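Local coordinates for enoyl-CoA hydratase (Mycobacterium avium, PDB 3OC7), which probably catalyses the reversible addition of water to the double bond of enoyl-CoA thioesters in fatty acid metabolism, at residues A12-T17 with S51-V56; A22-N27 with Q45-A50; P110-I115 with Q202-V207. One frame throughout, in Å; residues are numbered along the deposited sequence. Where two conformers were deposited one is given.

How the contacts relate
Along the chain, contact 2 (22-27 with 45-50) lies within the span that contact 1 (12-17 with 51-56) brackets, and contact 3 (110-115 with 202-207) follows both. Contacts 1 and 2 have centres about 10 Å apart and share helix 37-52. They touch directly, since Ala-12 O probably accepts a hydrogen bond from Arg-23 N. The centre of contact 3 is about 14 Å from each of the others. Contacts 2 and 3 reach the same mixed sheet. Strand 58-63 lies between strands 21-26 and 111-115. Its Val-59 meets helix 37-52, while Val-58 and Val-60 meet helix 196-208, so these helices cover opposite faces of the crotonase sheet.

Contact 1: A12-T17 with S51-V56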
# COMPACT_ATOMS: atom_id res chain seq x y z
N ALA A 12 12.40 -15.62 -29.08
CA ALA A 12 12.08 -14.91 -30.33
C ALA A 12 12.47 -13.42 -30.25
O ALA A 12 11.97 -12.68 -29.39
CB ALA A 12 10.60 -15.07 -30.69
N GLY A 13 13.39 -12.99 -31.11
CA GLY A 13 13.90 -11.61 -31.12
C GLY A 13 13.19 -10.71 -32.12
O GLY A 13 12.23 -11.14 -32.77
N PRO A 14 13.65 -9.44 -32.25
CA PRO A 14 13.04 -8.40 -33.11
C PRO A 14 12.72 -8.82 -34.56
O PRO A 14 11.66 -8.45 -35.07
CB PRO A 14 14.05 -7.26 -33.05
CG PRO A 14 14.61 -7.37 -31.67
CD PRO A 14 14.71 -8.86 -31.40
N ALA A 15 13.59 -9.61 -35.18
CA ALA A 15 13.37 -10.08 -36.56
C ALA A 15 12.17 -11.03 -36.72
O ALA A 15 11.62 -11.17 -37.83
CB ALA A 15 14.64 -10.71 -37.13
N ALA A 16 11.75 -11.65 -35.62
CA ALA A 16 10.59 -12.55 -35.58
C ALA A 16 9.35 -11.91 -34.96
O ALA A 16 8.22 -12.25 -35.33
CB ALA A 16 10.93 -13.85 -34.86
N THR A 17 9.55 -11.00 -34.01
CA THR A 17 8.44 -10.31 -33.35
C THR A 17 7.92 -9.09 -34.13
O THR A 17 6.76 -8.71 -33.98
CB THR A 17 8.79 -9.86 -31.90
OG1 THR A 17 9.86 -8.90 -31.93
CG2 THR A 17 9.18 -11.05 -31.03
N SER A 51 19.02 -8.61 -23.07
CA SER A 51 19.74 -7.40 -22.62
C SER A 51 20.92 -7.02 -23.53
O SER A 51 21.22 -5.82 -23.70
CB SER A 51 20.18 -7.55 -21.16
OG SER A 51 20.70 -6.32 -20.64
N SER A 52 21.58 -8.04 -24.10
CA SER A 52 22.76 -7.87 -24.96
C SER A 52 22.46 -7.27 -26.34
O SER A 52 23.36 -6.75 -27.01
CB SER A 52 23.49 -9.20 -25.13
OG SER A 52 23.99 -9.66 -23.89
N ASP A 53 21.20 -7.36 -26.77
CA ASP A 53 20.78 -6.86 -28.09
C ASP A 53 20.30 -5.40 -27.98
O ASP A 53 19.26 -5.15 -27.35
CB ASP A 53 19.67 -7.75 -28.68
CG ASP A 53 19.24 -7.34 -30.10
OD1 ASP A 53 19.64 -6.26 -30.59
OD2 ASP A 53 18.47 -8.11 -30.72
N PRO A 54 21.02 -4.43 -28.59
CA PRO A 54 20.64 -3.01 -28.47
C PRO A 54 19.27 -2.65 -29.08
O PRO A 54 18.71 -1.60 -28.74
CB PRO A 54 21.76 -2.27 -29.24
CG PRO A 54 22.86 -3.25 -29.39
CD PRO A 54 22.24 -4.61 -29.40
N ALA A 55 18.75 -3.49 -29.98
CA ALA A 55 17.42 -3.29 -30.58
C ALA A 55 16.22 -3.66 -29.67
O ALA A 55 15.07 -3.33 -29.99
CB ALA A 55 17.33 -4.03 -31.92
N VAL A 56 16.48 -4.37 -28.57
CA VAL A 56 15.44 -4.76 -27.61
C VAL A 56 15.26 -3.69 -26.51
O VAL A 56 16.24 -3.30 -25.85
CB VAL A 56 15.75 -6.16 -26.99
CG1 VAL A 56 14.68 -6.56 -25.94
CG2 VAL A 56 15.84 -7.24 -28.07
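Pro-14 carries this small contact, its ring reaching Asp-53, Ala-55 and Val-56. The first segment leaves strand 9-12 at Ala-12, which is paired through its backbone with Arg-23. Gly-13 follows as the N-cap of the short helix 14-17. Its carbonyl O is gripped twice, by Ala-16 N at 2.9 Å and by Thr-17 N at 3.0 Å. These bonds close the first helical turn. The Pro-14 ring points toward the other segment.

CG of Pro-14 comes within 3.8 Å of Val-56 CG2, with the two side chains roughly perpendicular. With CG1 of Val-56 anti to the backbone N (chi1 178°), CG2 is the branch left to meet the proline ring. The side chain of Asp-53 approaches the ring from the opposite direction. The nearest pair is Pro-14 CD and Asp-53 OD2 at 3.9 Å, a plain van der Waals contact. Pro-14 CG also meets the Ala-55 methyl CB more loosely, at 4.3 Å. No hydrogen bond crosses the contact. At the end of the first segment, Thr-17 OG1 is hydrogen-bonded to Val-21 O, at the start of the next strand.

The facing loop is held by its own bonds. Ala-55 N donates to Asp-53 OD1 at 3.0 Å, from 49° out of the carboxylate plane. Val-56 N donates to Asp-53 O at 3.1 Å. The loop is thus an Asx turn combined with a type I beta turn. It links helix 37-52 to strand 58-63, and it packs here against the helical connection between antiparallel strands 9-12 and 21-26 at the sheet edge of a crotonase fold.

Contact 2: A22-N27 with Q45-A50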
# COMPACT_ATOMS: atom_id res chain seq x y z
N ALA A 22 11.68 -8.77 -27.25
CA ALA A 22 12.00 -10.21 -27.20
C ALA A 22 10.93 -10.98 -26.41
O ALA A 22 10.52 -10.53 -25.34
CB ALA A 22 13.40 -10.44 -26.60
N ARG A 23 10.48 -12.13 -26.94
CA ARG A 23 9.49 -13.01 -26.27
C ARG A 23 10.17 -14.28 -25.75
O ARG A 23 10.80 -15.01 -26.54
CB ARG A 23 8.34 -13.35 -27.22
CG ARG A 23 7.18 -14.18 -26.63
CD ARG A 23 6.04 -14.36 -27.64
NE ARG A 23 5.16 -13.20 -27.68
CZ ARG A 23 3.91 -13.17 -27.21
NH1 ARG A 23 3.36 -14.26 -26.69
NH2 ARG A 23 3.21 -12.05 -27.27
N LEU A 24 10.08 -14.52 -24.44
CA LEU A 24 10.56 -15.75 -23.79
C LEU A 24 9.36 -16.62 -23.41
O LEU A 24 8.55 -16.22 -22.55
CB LEU A 24 11.40 -15.43 -22.53
CG LEU A 24 12.61 -14.50 -22.65
CD1 LEU A 24 13.29 -14.22 -21.32
CD2 LEU A 24 13.65 -15.00 -23.67
N THR A 25 9.22 -17.79 -24.05
CA THR A 25 8.03 -18.65 -23.81
C THR A 25 8.38 -19.91 -23.02
O THR A 25 9.17 -20.75 -23.48
CB THR A 25 7.33 -19.08 -25.16
OG1 THR A 25 7.09 -17.92 -25.98
CG2 THR A 25 6.00 -19.86 -24.92
N LEU A 26 7.76 -20.06 -21.85
CA LEU A 26 7.86 -21.32 -21.07
C LEU A 26 7.16 -22.46 -21.84
O LEU A 26 5.98 -22.35 -22.17
CB LEU A 26 7.25 -21.16 -19.66
CG LEU A 26 7.71 -20.01 -18.75
CD1 LEU A 26 6.85 -19.90 -17.50
CD2 LEU A 26 9.17 -20.16 -18.38
N ASN A 27 7.90 -23.53 -22.14
CA ASN A 27 7.42 -24.63 -23.04
C ASN A 27 7.88 -26.03 -22.57
O ASN A 27 8.67 -26.72 -23.25
CB ASN A 27 7.86 -24.34 -24.50
CG ASN A 27 7.21 -25.28 -25.53
OD1 ASN A 27 6.06 -25.73 -25.38
ND2 ASN A 27 7.95 -25.55 -26.60
N GLN A 45 19.72 -17.49 -19.29
CA GLN A 45 20.41 -17.25 -20.57
C GLN A 45 19.54 -16.40 -21.52
O GLN A 45 20.05 -15.50 -22.20
CB GLN A 45 20.85 -18.56 -21.23
CG GLN A 45 21.77 -18.39 -22.46
CD GLN A 45 23.06 -17.60 -22.15
OE1 GLN A 45 23.82 -17.96 -21.24
NE2 GLN A 45 23.30 -16.52 -22.88
N GLY A 46 18.23 -16.66 -21.53
CA GLY A 46 17.30 -15.85 -22.35
C GLY A 46 17.25 -14.37 -21.98
O GLY A 46 17.21 -13.49 -22.85
N LEU A 47 17.21 -14.09 -20.68
CA LEU A 47 17.27 -12.71 -20.18
C LEU A 47 18.58 -12.02 -20.56
O LEU A 47 18.58 -10.83 -20.92
CB LEU A 47 17.03 -12.66 -18.65
CG LEU A 47 15.62 -13.02 -18.12
CD1 LEU A 47 15.63 -13.41 -16.62
CD2 LEU A 47 14.62 -11.88 -18.40
N ARG A 48 19.69 -12.76 -20.51
CA ARG A 48 21.00 -12.22 -20.89
C ARG A 48 21.03 -11.90 -22.40
O ARG A 48 21.50 -10.81 -22.81
CB ARG A 48 22.11 -13.20 -20.48
CG ARG A 48 23.52 -12.61 -20.54
CD ARG A 48 24.55 -13.50 -19.84
NE ARG A 48 24.29 -13.74 -18.41
CZ ARG A 48 24.61 -12.91 -17.42
NH1 ARG A 48 24.34 -13.24 -16.16
NH2 ARG A 48 25.20 -11.75 -17.68
N ASP A 49 20.51 -12.81 -23.23
CA ASP A 49 20.48 -12.61 -24.69
C ASP A 49 19.64 -11.37 -25.07
O ASP A 49 20.04 -10.59 -25.93
CB ASP A 49 19.95 -13.85 -25.41
CG ASP A 49 20.93 -15.04 -25.39
OD1 ASP A 49 22.14 -14.84 -25.14
OD2 ASP A 49 20.46 -16.17 -25.65
N ALA A 50 18.49 -11.19 -24.42
CA ALA A 50 17.68 -9.98 -24.63
C ALA A 50 18.40 -8.67 -24.25
O ALA A 50 18.38 -7.72 -25.03
CB ALA A 50 16.34 -10.08 -23.88
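Strand 22-26 and helix 45-50 run antiparallel at 175°, their axes 9.5 Å apart, so that Ala-22 faces Ala-50 and Leu-24 faces Gly-46. The backbones come closest at the alanine pair, whose CA atoms are 6.2 Å apart. There the methyls meet directly, Ala-22 CB lying 4.0 Å from Ala-50 CB.

Leu-24 makes the rest of the contact, using both methyl branches. CD2 rests on the backbone of Gly-46, 4.0 Å from Gly-46 O. With no side chain at Gly-46, the methyl can lie against the main chain itself. CD1 turns to Leu-47 and lies 4.0 Å from Leu-47 CD2. The CB of Leu-47 leaves the helix away from the strand, yet its CD2 still reaches Leu-24 CD1, one leucine side chain lying nearly square to the other.

No hydrogen bond spans the contact; the packing is buried, methyl against methyl and methyl against main chain. Val-59 touches both Leu-24 and Ala-50, and Tyr-11 packs on Ala-22 and Leu-24. The arrangement is that of a beta-alpha-beta crossover, in which helix 37-52 lies on the sheet between parallel neighbouring strands 21-26 and 58-63.

Contact 3: P110-I115 with Q202-V207; sequences PVIAAI and QLVTDV
Apolar packing alone joins the two segments, at two places: Pro-110 against Val-207, and Ile-112 against Leu-203 and Val-204. In the first, Pro-110 CG lies 4.0 Å from Val-207 CG1, and Pro-110 CB is 4.2 Å from the same methyl. The two side chains run side by side, pointing opposite ways. With chi1 at 175°, Val-207 presents CG1 to the proline ring. In the second, Ile-112 reaches out with its long branch, extended at chi2 175°. Its CD1 meets Leu-203 CB and Val-204 CG2, each at 4.4 Å, which is loose packing.

Hydrogen bonds serve each segment separately. Within the helix, Val-207 N donates to Leu-203 O at 3.0 Å, linking two of the residues that face the strand. Ile-112 is bonded through its backbone to Val-59 and Leu-61 of the adjacent strand.

Contacts between subunits add a further layer. Leu-173 of a second subunit packs on Pro-110, and Thr-174 of that subunit packs on Leu-203 and Val-207. The second subunit thus packs against both segments. This is helix-on-sheet packing in the crotonase fold, beside a subunit interface of the three-chain assembly.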
# COMPACT_ATOMS: atom_id res chain seq x y z
N PRO A 110 12.30 -3.43 -18.89
CA PRO A 110 10.97 -3.79 -18.37
C PRO A 110 10.55 -5.22 -18.80
O PRO A 110 10.75 -5.60 -19.99
CB PRO A 110 10.05 -2.72 -19.01
CG PRO A 110 10.97 -1.53 -19.30
CD PRO A 110 12.26 -2.21 -19.74
N VAL A 111 10.00 -6.00 -17.86
CA VAL A 111 9.53 -7.39 -18.11
C VAL A 111 8.01 -7.50 -17.83
O VAL A 111 7.54 -7.17 -16.71
CB VAL A 111 10.33 -8.45 -17.28
CG1 VAL A 111 9.91 -9.87 -17.68
CG2 VAL A 111 11.84 -8.28 -17.43
N ILE A 112 7.26 -7.96 -18.85
CA ILE A 112 5.79 -8.06 -18.81
C ILE A 112 5.31 -9.53 -18.87
O ILE A 112 5.56 -10.23 -19.86
CB ILE A 112 5.12 -7.26 -20.00
CG1 ILE A 112 5.66 -5.83 -20.06
CG2 ILE A 112 3.57 -7.31 -19.88
CD1 ILE A 112 5.14 -5.05 -21.28
N ALA A 113 4.59 -9.99 -17.83
CA ALA A 113 4.02 -11.36 -17.87
C ALA A 113 2.70 -11.42 -18.66
O ALA A 113 1.81 -10.56 -18.49
CB ALA A 113 3.82 -11.91 -16.44
N ALA A 114 2.58 -12.45 -19.49
CA ALA A 114 1.35 -12.73 -20.27
C ALA A 114 0.76 -14.09 -19.83
O ALA A 114 1.24 -15.15 -20.26
CB ALA A 114 1.64 -12.70 -21.80
N ILE A 115 -0.25 -14.03 -18.94
CA ILE A 115 -0.81 -15.21 -18.24
C ILE A 115 -2.20 -15.56 -18.81
O ILE A 115 -3.06 -14.70 -18.86
CB ILE A 115 -0.95 -14.92 -16.70
CG1 ILE A 115 0.39 -14.45 -16.06
CG2 ILE A 115 -1.57 -16.10 -15.93
CD1 ILE A 115 0.22 -13.55 -14.79
N GLN A 202 -0.71 -3.52 -27.12
CA GLN A 202 -0.78 -2.08 -26.78
C GLN A 202 0.28 -1.65 -25.76
O GLN A 202 0.90 -0.58 -25.92
CB GLN A 202 -2.19 -1.67 -26.33
CG GLN A 202 -2.36 -0.14 -26.21
CD GLN A 202 -2.05 0.62 -27.51
OE1 GLN A 202 -1.17 1.49 -27.55
NE2 GLN A 202 -2.77 0.28 -28.57
N LEU A 203 0.47 -2.47 -24.71
CA LEU A 203 1.50 -2.18 -23.69
C LEU A 203 2.92 -2.16 -24.27
O LEU A 203 3.72 -1.28 -23.93
CB LEU A 203 1.38 -3.13 -22.46
CG LEU A 203 0.16 -3.00 -21.55
CD1 LEU A 203 -0.05 -4.27 -20.70
CD2 LEU A 203 0.21 -1.74 -20.66
N VAL A 204 3.24 -3.12 -25.14
CA VAL A 204 4.55 -3.18 -25.82
C VAL A 204 4.80 -1.93 -26.71
O VAL A 204 5.91 -1.36 -26.69
CB VAL A 204 4.71 -4.53 -26.60
CG1 VAL A 204 5.87 -4.47 -27.62
CG2 VAL A 204 4.89 -5.69 -25.62
N THR A 205 3.78 -1.50 -27.46
CA THR A 205 3.83 -0.27 -28.27
C THR A 205 4.17 0.96 -27.40
O THR A 205 5.08 1.73 -27.73
CB THR A 205 2.51 -0.07 -29.08
OG1 THR A 205 2.32 -1.18 -29.97
CG2 THR A 205 2.57 1.21 -29.92
N ASP A 206 3.47 1.12 -26.27
CA ASP A 206 3.69 2.29 -25.40
C ASP A 206 5.05 2.29 -24.66
O ASP A 206 5.75 3.31 -24.63
CB ASP A 206 2.49 2.46 -24.45
CG ASP A 206 1.21 2.88 -25.18
OD1 ASP A 206 1.29 3.39 -26.33
OD2 ASP A 206 0.11 2.70 -24.62
N VAL A 207 5.44 1.15 -24.09
CA VAL A 207 6.77 1.02 -23.46
C VAL A 207 7.91 1.27 -24.48
O VAL A 207 8.89 1.96 -24.18
CB VAL A 207 6.93 -0.35 -22.71
CG1 VAL A 207 8.35 -0.53 -22.16
CG2 VAL A 207 5.92 -0.47 -21.57